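PDB 6HXP: citryl-CoA lyase from Hydrogenobacter thermophilus, which probably cleaves citryl-CoA into acetyl-CoA and oxaloacetate, binding coenzyme A in a fold of the citrate synthase family. Local coordinates for residues Ser97-Ala102 / Gly208-Gly213; Met107-Glu112 / Cys166-Asp171; Pro135-Arg140 / Asp171-Ile176. One frame throughout, in Å; residues are numbered along the deposited sequence.

Contact 1 (Ser97-Ala102 / Gly208-Gly213); sequences SAHGGA and GFFIIG. With COA (coenzyme A), chain B.
Phe210, on helix 206-228, turns the edge of its ring toward the face of the His99 imidazole. The pair is offset edge-to-face, centroids 5.8 Å apart, planes at 68°. Phe210 CG lies anti to the backbone N (chi1 -173°), which carries the ring off the helix and up to the loop. This is the tight part. Phe210 CE2 comes within 3.5 Å of His99 O, and Phe210 CD2 lies 4.1 Å from Gly100 CA. The ring lies close against Gly100, which has no side chain. Phe95 of the same chain and Phe232 of a neighbouring subunit each meet His99 edge-to-face, and His99 NE2 is hydrogen-bonded to Ser70 OG. The loose side holds Ser97 and Ala98, which touch nothing of 208-213; Ser97 is exposed. Ser97 O lies 3.7 Å from the thiol S1P of coenzyme A. Ala102, at the start of helix 101-116, brings CB to 3.8 Å from O5P of the ligand. The loop thus joins the helical core to the thiol end of the CoA pocket. No hydrogen bond crosses, and buried His99 O has no polar partner; van der Waals fit and the ring pair probably do most of the holding.

Contact 2 (Met107-Glu112 / Cys166-Asp171); sequences MRFIQE and CKFAED
Phe168 is the main bump, and its ring sits in the notch formed by Phe109 and Ile110. CG of Phe168 stands anti to the backbone N (chi1 -179°), a setting that projects the ring from helix 164-180 toward helix 101-116. One rim carbon, Phe168 CD2, lies 4.0 Å from Ile110 O, against the helix backbone. The next, Phe168 CE2, comes to 3.9 Å from Phe109 CE2. The two phenyl planes are inclined at 53°, neither stacked nor edge-to-face. Beside this ring the roles are reversed. Ile110 is now the bump, and its CD1 fills the shallow place over Ala169, 3.9 Å from Ala169 CB. Ala169 is small, which is consistent with Ala169 CA lying 6.3 Å from Ile110 CA. The two helix segments cross steeply, at 105°, with axes 9.6 Å apart at closest approach. Helix 120-129 closes the hollow around the rings: Val120 and Ile123 pack on Phe168, and Tyr127 meets Phe109 edge-to-face. This is helix-to-helix packing within the mainly helical body of the citrate synthase fold. Charged groups pair within their own helices instead, Arg108 with Glu112 and Lys167 with Asp171, each one turn apart. The side chains that meet are all apolar, and no hydrogen bond crosses, so the hold probably comes from van der Waals fit and burial of hydrocarbon.

Contact 3 (Pro135-Arg140 / Asp171-Ile176); sequences PGYGHR and DVAEEI. With COA (coenzyme A), chain B.
Tyr137 receives two CH-pi contacts on one ring face, from Val172 and Ile176, while its own backbone holds the adenine of coenzyme A. Val172 CG1 stands 3.9 Å from the ring centroid, over the phenol end. It is close-packed there, only 3.4 Å from Tyr137 CZ. One helical turn on, Ile176 CD1 covers the other end of the ring, 3.8 Å from Tyr137 CG. The Val172 side chain meets the tyrosine at about a right angle. Ala173 completes the seat, with its CB 3.8 Å from Tyr137 CE2. The Tyr137 hydroxyl is hydrogen-bonded to Ala169 O, which fixes the far end of the side chain on helix 164-180. The Pro-Gly-Tyr-Gly-His run of this loop resembles the Gly-Tyr-Gly-His part of the citrate synthase signature, and here it lines the CoA site. Gly136 N donates a nearly straight bond to the ligand amide oxygen O5P (3.1 Å, 168°). Tyr137 O accepts a more bent one from the adenine amino group N6A (3.0 Å, 135°). Gly138 passes close to the pantoate hydroxyl, its CA 3.6 Å from OAP. Further along the loop, Arg140 NH1 reaches the pyrophosphate oxygen O4A, which lies at the edge of the guanidinium, in its plane. The bond from Arg140 NH1 to O4A is long, 3.3 Å, and the arginine is poorly ordered.

Contacts 2 and 3 are neighbours, with centres 10 Å apart. Both use helix 164-180 and share Asp171. Phe109 of contact 2 joins them, its CB 3.7 Å from Pro135 CG and its CE2 4.0 Å from Val172 CG1. The centre of contact 1 lies about 2 Å from that of the folded chain, 17 Å from that of contact 2 and 19 Å from that of contact 3. Helix 101-116 connects contacts 1 and 2. The chain loop closed by contact 1 encloses the other two. Contact 1 borders the thiol end of coenzyme A; the 135-140 loop of contact 3 is hydrogen-bonded to its adenine, amide and pyrophosphate. Contact 2 stands behind, the Phe109 side chain about 9 Å from coenzyme A.

Contact 1 (Ser97-Ala102 / Gly208-Gly213)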
loop_
_atom_site.group_PDB
_atom_site.type_symbol
_atom_site.label_atom_id
_atom_site.label_comp_id
_atom_site.label_asym_id
_atom_site.label_seq_id
_atom_site.Cartn_x
_atom_site.Cartn_y
_atom_site.Cartn_z
ATOM N N SER A 97 13.368 -0.532 -7.188
ATOM C CA SER A 97 14.677 -0.383 -7.809
ATOM C C SER A 97 14.817 -1.035 -9.167
ATOM O O SER A 97 15.544 -0.505 -10.034
ATOM C CB SER A 97 15.782 -0.867 -6.891
ATOM O OG SER A 97 15.634 -2.257 -6.600
ATOM N N ALA A 98 14.076 -2.130 -9.397
ATOM C CA ALA A 98 14.133 -2.861 -10.657
ATOM C C ALA A 98 12.982 -2.516 -11.614
ATOM O O ALA A 98 12.876 -3.091 -12.708
ATOM C CB ALA A 98 14.099 -4.352 -10.361
ATOM N N HIS A 99 12.106 -1.591 -11.227
ATOM C CA HIS A 99 10.912 -1.248 -11.966
ATOM C C HIS A 99 10.594 0.237 -11.770
ATOM O O HIS A 99 9.475 0.633 -11.463
ATOM C CB HIS A 99 9.778 -2.190 -11.524
ATOM C CG HIS A 99 8.493 -2.146 -12.306
ATOM N ND1 HIS A 99 8.469 -1.831 -13.665
ATOM C CD2 HIS A 99 7.255 -2.534 -11.940
ATOM C CE1 HIS A 99 7.203 -2.014 -14.047
ATOM N NE2 HIS A 99 6.437 -2.398 -13.046
ATOM N N GLY A 100 11.595 1.073 -12.047
ATOM C CA GLY A 100 11.421 2.533 -11.969
ATOM C C GLY A 100 12.596 3.275 -11.390
ATOM O O GLY A 100 12.856 4.429 -11.767
ATOM N N GLY A 101 13.344 2.614 -10.515
ATOM C CA GLY A 101 14.530 3.232 -9.920
ATOM C C GLY A 101 15.595 3.640 -10.905
ATOM O O GLY A 101 16.349 4.581 -10.654
ATOM N N ALA A 102 15.656 2.973 -12.069
ATOM C CA ALA A 102 16.656 3.343 -13.077
ATOM C C ALA A 102 16.452 4.754 -13.555
ATOM O O ALA A 102 17.401 5.363 -14.003
ATOM C CB ALA A 102 16.586 2.388 -14.248
ATOM N N GLY A 208 8.878 9.821 -10.191
ATOM C CA GLY A 208 7.612 10.541 -10.276
ATOM C C GLY A 208 7.030 10.592 -11.650
ATOM O O GLY A 208 5.814 10.482 -11.824
ATOM N N PHE A 209 7.892 10.781 -12.666
ATOM C CA PHE A 209 7.400 10.840 -14.036
ATOM C C PHE A 209 6.800 9.512 -14.462
ATOM O O PHE A 209 5.739 9.474 -15.140
ATOM C CB PHE A 209 8.492 11.298 -15.012
ATOM C CG PHE A 209 9.090 12.625 -14.591
ATOM C CD1 PHE A 209 8.330 13.787 -14.606
ATOM C CD2 PHE A 209 10.384 12.687 -14.077
ATOM C CE1 PHE A 209 8.886 14.999 -14.166
ATOM C CE2 PHE A 209 10.913 13.880 -13.636
ATOM C CZ PHE A 209 10.147 15.006 -13.647
ATOM N N PHE A 210 7.454 8.432 -14.081
ATOM C CA PHE A 210 6.982 7.079 -14.364
ATOM C C PHE A 210 5.687 6.775 -13.672
ATOM O O PHE A 210 4.727 6.326 -14.306
ATOM C CB PHE A 210 8.047 6.060 -13.990
ATOM C CG PHE A 210 7.728 4.650 -14.385
ATOM C CD1 PHE A 210 7.476 4.324 -15.708
ATOM C CD2 PHE A 210 7.749 3.630 -13.460
ATOM C CE1 PHE A 210 7.233 3.006 -16.087
ATOM C CE2 PHE A 210 7.489 2.313 -13.846
ATOM C CZ PHE A 210 7.180 2.017 -15.132
ATOM N N ILE A 211 5.580 7.167 -12.411
ATOM C CA ILE A 211 4.336 6.926 -11.695
ATOM C C ILE A 211 3.186 7.660 -12.317
ATOM O O ILE A 211 2.102 7.114 -12.535
ATOM C CB ILE A 211 4.515 7.351 -10.221
ATOM C CG1 ILE A 211 5.521 6.433 -9.489
ATOM C CG2 ILE A 211 3.139 7.331 -9.489
ATOM C CD1 ILE A 211 6.089 7.021 -8.292
ATOM N N ILE A 212 3.365 8.960 -12.587
ATOM C CA ILE A 212 2.286 9.762 -13.138
ATOM C C ILE A 212 1.841 9.209 -14.503
ATOM O O ILE A 212 0.642 9.146 -14.755
ATOM C CB ILE A 212 2.743 11.224 -13.268
ATOM C CG1 ILE A 212 2.885 11.836 -11.900
ATOM C CG2 ILE A 212 1.763 12.048 -14.150
ATOM C CD1 ILE A 212 3.692 13.161 -11.871
ATOM N N GLY A 213 2.796 8.834 -15.314
ATOM C CA GLY A 213 2.515 8.321 -16.651
ATOM C C GLY A 213 1.839 6.985 -16.632
ATOM O O GLY A 213 0.976 6.739 -17.475
HETATM N N1A COA B . 26.348 -0.861 -18.364
HETATM C C2A COA B . 27.479 -1.566 -18.498
HETATM N N3A COA B . 27.635 -2.826 -18.918
HETATM C C4A COA B . 26.455 -3.386 -19.217
HETATM C C5A COA B . 25.207 -2.788 -19.121
HETATM C C6A COA B . 25.172 -1.452 -18.676
HETATM N N6A COA B . 24.049 -0.737 -18.570
HETATM N N7A COA B . 24.213 -3.662 -19.532
HETATM C C8A COA B . 24.870 -4.743 -19.872
HETATM N N9A COA B . 26.228 -4.645 -19.717
HETATM C C1B COA B . 27.249 -5.623 -20.097
HETATM C C2B COA B . 26.796 -7.095 -20.085
HETATM O O2B COA B . 27.213 -7.730 -18.881
HETATM C C3B COA B . 27.543 -7.634 -21.300
HETATM O O3B COA B . 28.939 -7.830 -20.978
HETATM P P3B COA B . 29.951 -8.896 -21.670
HETATM O O7A COA B . 29.246 -9.755 -22.674
HETATM O O8A COA B . 31.080 -8.066 -22.291
HETATM O O9A COA B . 30.544 -9.705 -20.509
HETATM C C4B COA B . 27.481 -6.461 -22.271
HETATM O O4B COA B . 27.684 -5.320 -21.413
HETATM C C5B COA B . 26.188 -6.278 -23.028
HETATM O O5B COA B . 25.705 -7.544 -23.523
HETATM P P1A COA B . 24.129 -7.782 -23.836
HETATM O O1A COA B . 23.875 -9.204 -24.161
HETATM O O2A COA B . 23.766 -6.804 -24.955
HETATM O O3A COA B . 23.312 -7.339 -22.543
HETATM P P2A COA B . 22.443 -8.150 -21.483
HETATM O O4A COA B . 21.474 -9.032 -22.175
HETATM O O5A COA B . 23.435 -8.902 -20.594
HETATM O O6A COA B . 21.721 -7.062 -20.503
HETATM C CBP COA B . 19.813 -6.036 -19.394
HETATM C CCP COA B . 20.309 -6.803 -20.615
HETATM C CDP COA B . 18.522 -5.300 -19.786
HETATM C CEP COA B . 19.487 -7.052 -18.291
HETATM C CAP COA B . 20.851 -5.023 -18.846
HETATM O OAP COA B . 21.567 -4.340 -19.865
HETATM C C9P COA B . 20.272 -4.025 -17.848
HETATM O O9P COA B . 20.106 -4.346 -16.673
HETATM N N8P COA B . 20.004 -2.801 -18.311
HETATM C C7P COA B . 19.601 -1.699 -17.447
HETATM C C6P COA B . 20.769 -1.153 -16.648
HETATM C C5P COA B . 20.325 -0.261 -15.513
HETATM O O5P COA B . 19.662 0.753 -15.724
HETATM N N4P COA B . 20.727 -0.630 -14.295
HETATM C C3P COA B . 20.893 0.292 -13.179
HETATM C C2P COA B . 19.586 0.778 -12.581
HETATM S S1P COA B . 18.633 -0.686 -12.095
#

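Contact 2 (Met107-Glu112 / Cys166-Asp171)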
loop_
_atom_site.group_PDB
_atom_site.type_symbol
_atom_site.label_atom_id
_atom_site.label_comp_id
_atom_site.label_asym_id
_atom_site.label_seq_id
_atom_site.Cartn_x
_atom_site.Cartn_y
_atom_site.Cartn_z
ATOM N N MET A 107 19.042 9.726 -14.273
ATOM C CA MET A 107 19.058 11.191 -14.179
ATOM C C MET A 107 20.281 11.660 -13.412
ATOM O O MET A 107 20.896 12.644 -13.793
ATOM C CB MET A 107 17.797 11.714 -13.480
ATOM C CG MET A 107 16.553 11.673 -14.358
ATOM S SD MET A 107 15.102 12.366 -13.549
ATOM C CE MET A 107 15.470 14.148 -13.604
ATOM N N ARG A 108 20.649 10.968 -12.324
ATOM C CA ARG A 108 21.834 11.385 -11.554
ATOM C C ARG A 108 23.094 11.238 -12.399
ATOM O O ARG A 108 23.939 12.130 -12.436
ATOM C CB ARG A 108 21.922 10.523 -10.293
ATOM C CG ARG A 108 22.948 11.011 -9.314
ATOM C CD ARG A 108 22.952 10.155 -8.067
ATOM N NE ARG A 108 23.768 10.811 -7.039
ATOM C CZ ARG A 108 23.923 10.351 -5.803
ATOM N NH1 ARG A 108 23.382 9.195 -5.445
ATOM N NH2 ARG A 108 24.645 11.032 -4.922
ATOM N N PHE A 109 23.210 10.104 -13.100
ATOM C CA PHE A 109 24.369 9.834 -13.951
ATOM C C PHE A 109 24.502 10.890 -15.079
ATOM O O PHE A 109 25.593 11.423 -15.296
ATOM C CB PHE A 109 24.226 8.438 -14.577
ATOM C CG PHE A 109 25.215 8.161 -15.681
ATOM C CD1 PHE A 109 26.556 8.018 -15.402
ATOM C CD2 PHE A 109 24.803 8.091 -17.003
ATOM C CE1 PHE A 109 27.481 7.790 -16.428
ATOM C CE2 PHE A 109 25.720 7.864 -18.027
ATOM C CZ PHE A 109 27.059 7.730 -17.735
ATOM N N ILE A 110 23.408 11.167 -15.788
ATOM C CA ILE A 110 23.405 12.131 -16.870
ATOM C C ILE A 110 23.710 13.537 -16.348
ATOM O O ILE A 110 24.542 14.249 -16.927
ATOM C CB ILE A 110 22.082 12.081 -17.663
ATOM C CG1 ILE A 110 21.977 10.750 -18.407
ATOM C CG2 ILE A 110 21.993 13.258 -18.642
ATOM C CD1 ILE A 110 20.611 10.448 -18.893
ATOM N N GLN A 111 23.088 13.927 -15.235
ATOM C CA GLN A 111 23.332 15.268 -14.697
ATOM C C GLN A 111 24.737 15.415 -14.167
ATOM O O GLN A 111 25.387 16.421 -14.446
ATOM C CB GLN A 111 22.298 15.625 -13.641
ATOM C CG GLN A 111 20.919 15.800 -14.249
ATOM C CD GLN A 111 19.913 16.097 -13.181
ATOM O OE1 GLN A 111 20.238 16.779 -12.204
ATOM N NE2 GLN A 111 18.656 15.713 -13.391
ATOM N N GLU A 112 25.220 14.416 -13.430
ATOM C CA GLU A 112 26.587 14.490 -12.914
ATOM C C GLU A 112 27.612 14.406 -14.034
ATOM O O GLU A 112 28.641 15.080 -13.971
ATOM C CB GLU A 112 26.813 13.445 -11.806
ATOM C CG GLU A 112 26.040 13.809 -10.545
ATOM C CD GLU A 112 26.155 12.858 -9.370
ATOM O OE1 GLU A 112 26.835 11.818 -9.506
ATOM O OE2 GLU A 112 25.548 13.150 -8.314
ATOM N N CYS A 166 20.557 15.458 -23.454
ATOM C CA CYS A 166 20.206 14.482 -24.494
ATOM C C CYS A 166 21.474 14.044 -25.231
ATOM O O CYS A 166 21.681 12.845 -25.481
ATOM C CB CYS A 166 19.197 15.058 -25.465
ATOM S SG CYS A 166 17.566 15.316 -24.753
ATOM N N LYS A 167 22.334 15.020 -25.592
ATOM C CA LYS A 167 23.591 14.740 -26.315
ATOM C C LYS A 167 24.500 13.840 -25.510
ATOM O O LYS A 167 25.031 12.862 -26.047
ATOM C CB LYS A 167 24.326 16.050 -26.644
ATOM C CG LYS A 167 25.635 15.846 -27.408
ATOM C CD LYS A 167 26.243 17.163 -27.802
ATOM C CE LYS A 167 27.726 17.104 -28.163
ATOM N NZ LYS A 167 28.073 15.881 -28.920
ATOM N N PHE A 168 24.686 14.166 -24.224
ATOM C CA PHE A 168 25.497 13.356 -23.313
ATOM C C PHE A 168 24.971 11.927 -23.257
ATOM O O PHE A 168 25.734 10.990 -23.432
ATOM C CB PHE A 168 25.522 13.959 -21.891
ATOM C CG PHE A 168 26.374 13.147 -20.930
ATOM C CD1 PHE A 168 27.750 13.325 -20.881
ATOM C CD2 PHE A 168 25.797 12.204 -20.086
ATOM C CE1 PHE A 168 28.535 12.553 -20.029
ATOM C CE2 PHE A 168 26.580 11.426 -19.242
ATOM C CZ PHE A 168 27.940 11.624 -19.196
ATOM N N ALA A 169 23.664 11.765 -23.048
ATOM C CA ALA A 169 23.087 10.419 -22.956
ATOM C C ALA A 169 23.332 9.599 -24.225
ATOM O O ALA A 169 23.681 8.420 -24.151
ATOM C CB ALA A 169 21.598 10.503 -22.662
ATOM N N GLU A 170 23.201 10.217 -25.395
ATOM C CA GLU A 170 23.460 9.491 -26.661
ATOM C C GLU A 170 24.929 9.290 -26.902
ATOM O O GLU A 170 25.332 8.235 -27.421
ATOM C CB GLU A 170 22.783 10.220 -27.824
ATOM C CG GLU A 170 21.275 10.192 -27.680
ATOM C CD GLU A 170 20.513 10.254 -28.980
ATOM O OE1 GLU A 170 20.599 11.294 -29.661
ATOM O OE2 GLU A 170 19.927 9.220 -29.367
ATOM N N ASP A 171 25.772 10.273 -26.524
ATOM C CA ASP A 171 27.219 10.113 -26.677
ATOM C C ASP A 171 27.712 8.938 -25.837
ATOM O O ASP A 171 28.588 8.207 -26.286
ATOM C CB ASP A 171 27.972 11.386 -26.253
ATOM C CG ASP A 171 27.925 12.515 -27.261
ATOM O OD1 ASP A 171 27.461 12.279 -28.397
ATOM O OD2 ASP A 171 28.265 13.657 -26.886
#

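Contact 3 (Pro135-Arg140 / Asp171-Ile176)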
loop_
_atom_site.group_PDB
_atom_site.type_symbol
_atom_site.label_atom_id
_atom_site.label_comp_id
_atom_site.label_asym_id
_atom_site.label_seq_id
_atom_site.Cartn_x
_atom_site.Cartn_y
_atom_site.Cartn_z
ATOM N N PRO A 135 23.494 3.271 -15.615
ATOM C CA PRO A 135 22.027 3.331 -15.628
ATOM C C PRO A 135 21.436 3.957 -16.862
ATOM O O PRO A 135 21.941 4.977 -17.343
ATOM C CB PRO A 135 21.691 4.163 -14.378
ATOM C CG PRO A 135 22.889 4.991 -14.171
ATOM C CD PRO A 135 24.057 4.142 -14.567
ATOM N N GLY A 136 20.355 3.358 -17.353
ATOM C CA GLY A 136 19.658 3.838 -18.540
ATOM C C GLY A 136 20.152 3.249 -19.849
ATOM O O GLY A 136 19.685 3.689 -20.904
ATOM N N TYR A 137 21.048 2.222 -19.800
ATOM C CA TYR A 137 21.605 1.602 -20.986
ATOM C C TYR A 137 21.372 0.106 -20.981
ATOM O O TYR A 137 21.399 -0.536 -19.923
ATOM C CB TYR A 137 23.101 1.901 -21.098
ATOM C CG TYR A 137 23.346 3.382 -21.245
ATOM C CD1 TYR A 137 23.452 4.199 -20.129
ATOM C CD2 TYR A 137 23.353 3.984 -22.498
ATOM C CE1 TYR A 137 23.505 5.582 -20.248
ATOM C CE2 TYR A 137 23.492 5.360 -22.633
ATOM C CZ TYR A 137 23.560 6.159 -21.503
ATOM O OH TYR A 137 23.614 7.527 -21.598
ATOM N N GLY A 138 21.200 -0.424 -22.185
ATOM C CA GLY A 138 20.982 -1.834 -22.431
ATOM C C GLY A 138 19.533 -2.262 -22.514
ATOM O O GLY A 138 18.661 -1.686 -21.875
ATOM N N HIS A 139 19.281 -3.341 -23.275
ATOM C CA HIS A 139 17.940 -3.902 -23.437
ATOM C C HIS A 139 18.070 -5.371 -23.803
ATOM O O HIS A 139 19.004 -5.726 -24.507
ATOM C CB HIS A 139 17.182 -3.158 -24.544
ATOM C CG HIS A 139 15.706 -3.428 -24.557
ATOM N ND1 HIS A 139 15.178 -4.557 -25.177
ATOM C CD2 HIS A 139 14.693 -2.704 -24.033
ATOM C CE1 HIS A 139 13.861 -4.467 -25.023
ATOM N NE2 HIS A 139 13.521 -3.353 -24.358
ATOM N N ARG A 140 17.154 -6.214 -23.322
ATOM C CA ARG A 140 17.201 -7.659 -23.612
ATOM C C ARG A 140 17.066 -7.985 -25.104
ATOM O O ARG A 140 17.649 -8.967 -25.572
ATOM C CB ARG A 140 16.108 -8.427 -22.831
ATOM C CG ARG A 140 16.393 -8.683 -21.350
ATOM C CD ARG A 140 17.495 -9.710 -21.091
ATOM N NE ARG A 140 17.177 -11.035 -21.635
ATOM C CZ ARG A 140 18.017 -11.790 -22.342
ATOM N NH1 ARG A 140 19.248 -11.363 -22.600
ATOM N NH2 ARG A 140 17.634 -12.976 -22.794
ATOM N N ASP A 171 25.772 10.273 -26.524
ATOM C CA ASP A 171 27.219 10.113 -26.677
ATOM C C ASP A 171 27.712 8.938 -25.837
ATOM O O ASP A 171 28.588 8.207 -26.286
ATOM C CB ASP A 171 27.972 11.386 -26.253
ATOM C CG ASP A 171 27.925 12.515 -27.261
ATOM O OD1 ASP A 171 27.461 12.279 -28.397
ATOM O OD2 ASP A 171 28.265 13.657 -26.886
ATOM N N VAL A 172 27.160 8.747 -24.638
ATOM C CA VAL A 172 27.550 7.626 -23.773
ATOM C C VAL A 172 27.203 6.288 -24.438
ATOM O O VAL A 172 28.034 5.380 -24.394
ATOM C CB VAL A 172 26.920 7.762 -22.344
ATOM C CG1 VAL A 172 26.957 6.444 -21.569
ATOM C CG2 VAL A 172 27.594 8.881 -21.550
ATOM N N ALA A 173 26.027 6.159 -25.081
ATOM C CA ALA A 173 25.687 4.887 -25.739
ATOM C C ALA A 173 26.702 4.565 -26.834
ATOM O O ALA A 173 27.178 3.430 -26.944
ATOM C CB ALA A 173 24.312 4.950 -26.354
ATOM N N GLU A 174 27.046 5.575 -27.632
ATOM C CA GLU A 174 28.005 5.389 -28.726
ATOM C C GLU A 174 29.366 4.975 -28.171
ATOM O O GLU A 174 30.009 4.050 -28.709
ATOM C CB GLU A 174 28.097 6.692 -29.542
ATOM C CG GLU A 174 29.089 6.671 -30.690
ATOM C CD GLU A 174 28.985 7.844 -31.648
ATOM O OE1 GLU A 174 28.504 8.922 -31.227
ATOM O OE2 GLU A 174 29.417 7.693 -32.815
ATOM N N GLU A 175 29.801 5.627 -27.082
ATOM C CA GLU A 175 31.088 5.309 -26.452
ATOM C C GLU A 175 31.111 3.920 -25.808
ATOM O O GLU A 175 32.160 3.254 -25.851
ATOM C CB GLU A 175 31.455 6.384 -25.426
ATOM C CG GLU A 175 32.826 6.234 -24.805
ATOM C CD GLU A 175 33.984 6.281 -25.789
ATOM O OE1 GLU A 175 33.856 6.914 -26.864
ATOM O OE2 GLU A 175 35.035 5.692 -25.464
ATOM N N ILE A 176 29.998 3.477 -25.202
ATOM C CA ILE A 176 29.950 2.120 -24.634
ATOM C C ILE A 176 30.183 1.120 -25.777
ATOM O O ILE A 176 30.996 0.197 -25.631
ATOM C CB ILE A 176 28.627 1.829 -23.878
ATOM C CG1 ILE A 176 28.482 2.702 -22.621
ATOM C CG2 ILE A 176 28.570 0.355 -23.474
ATOM C CD1 ILE A 176 27.022 2.747 -22.097
HETATM N N1A COA B . 26.348 -0.861 -18.364
HETATM C C2A COA B . 27.479 -1.566 -18.498
HETATM N N3A COA B . 27.635 -2.826 -18.918
HETATM C C4A COA B . 26.455 -3.386 -19.217
HETATM C C5A COA B . 25.207 -2.788 -19.121
HETATM C C6A COA B . 25.172 -1.452 -18.676
HETATM N N6A COA B . 24.049 -0.737 -18.570
HETATM N N7A COA B . 24.213 -3.662 -19.532
HETATM C C8A COA B . 24.870 -4.743 -19.872
HETATM N N9A COA B . 26.228 -4.645 -19.717
HETATM C C1B COA B . 27.249 -5.623 -20.097
HETATM C C2B COA B . 26.796 -7.095 -20.085
HETATM O O2B COA B . 27.213 -7.730 -18.881
HETATM C C3B COA B . 27.543 -7.634 -21.300
HETATM O O3B COA B . 28.939 -7.830 -20.978
HETATM P P3B COA B . 29.951 -8.896 -21.670
HETATM O O7A COA B . 29.246 -9.755 -22.674
HETATM O O8A COA B . 31.080 -8.066 -22.291
HETATM O O9A COA B . 30.544 -9.705 -20.509
HETATM C C4B COA B . 27.481 -6.461 -22.271
HETATM O O4B COA B . 27.684 -5.320 -21.413
HETATM C C5B COA B . 26.188 -6.278 -23.028
HETATM O O5B COA B . 25.705 -7.544 -23.523
HETATM P P1A COA B . 24.129 -7.782 -23.836
HETATM O O1A COA B . 23.875 -9.204 -24.161
HETATM O O2A COA B . 23.766 -6.804 -24.955
HETATM O O3A COA B . 23.312 -7.339 -22.543
HETATM P P2A COA B . 22.443 -8.150 -21.483
HETATM O O4A COA B . 21.474 -9.032 -22.175
HETATM O O5A COA B . 23.435 -8.902 -20.594
HETATM O O6A COA B . 21.721 -7.062 -20.503
HETATM C CBP COA B . 19.813 -6.036 -19.394
HETATM C CCP COA B . 20.309 -6.803 -20.615
HETATM C CDP COA B . 18.522 -5.300 -19.786
HETATM C CEP COA B . 19.487 -7.052 -18.291
HETATM C CAP COA B . 20.851 -5.023 -18.846
HETATM O OAP COA B . 21.567 -4.340 -19.865
HETATM C C9P COA B . 20.272 -4.025 -17.848
HETATM O O9P COA B . 20.106 -4.346 -16.673
HETATM N N8P COA B . 20.004 -2.801 -18.311
HETATM C C7P COA B . 19.601 -1.699 -17.447
HETATM C C6P COA B . 20.769 -1.153 -16.648
HETATM C C5P COA B . 20.325 -0.261 -15.513
HETATM O O5P COA B . 19.662 0.753 -15.724
HETATM N N4P COA B . 20.727 -0.630 -14.295
HETATM C C3P COA B . 20.893 0.292 -13.179
HETATM C C2P COA B . 19.586 0.778 -12.581
HETATM S S1P COA B . 18.633 -0.686 -12.095
#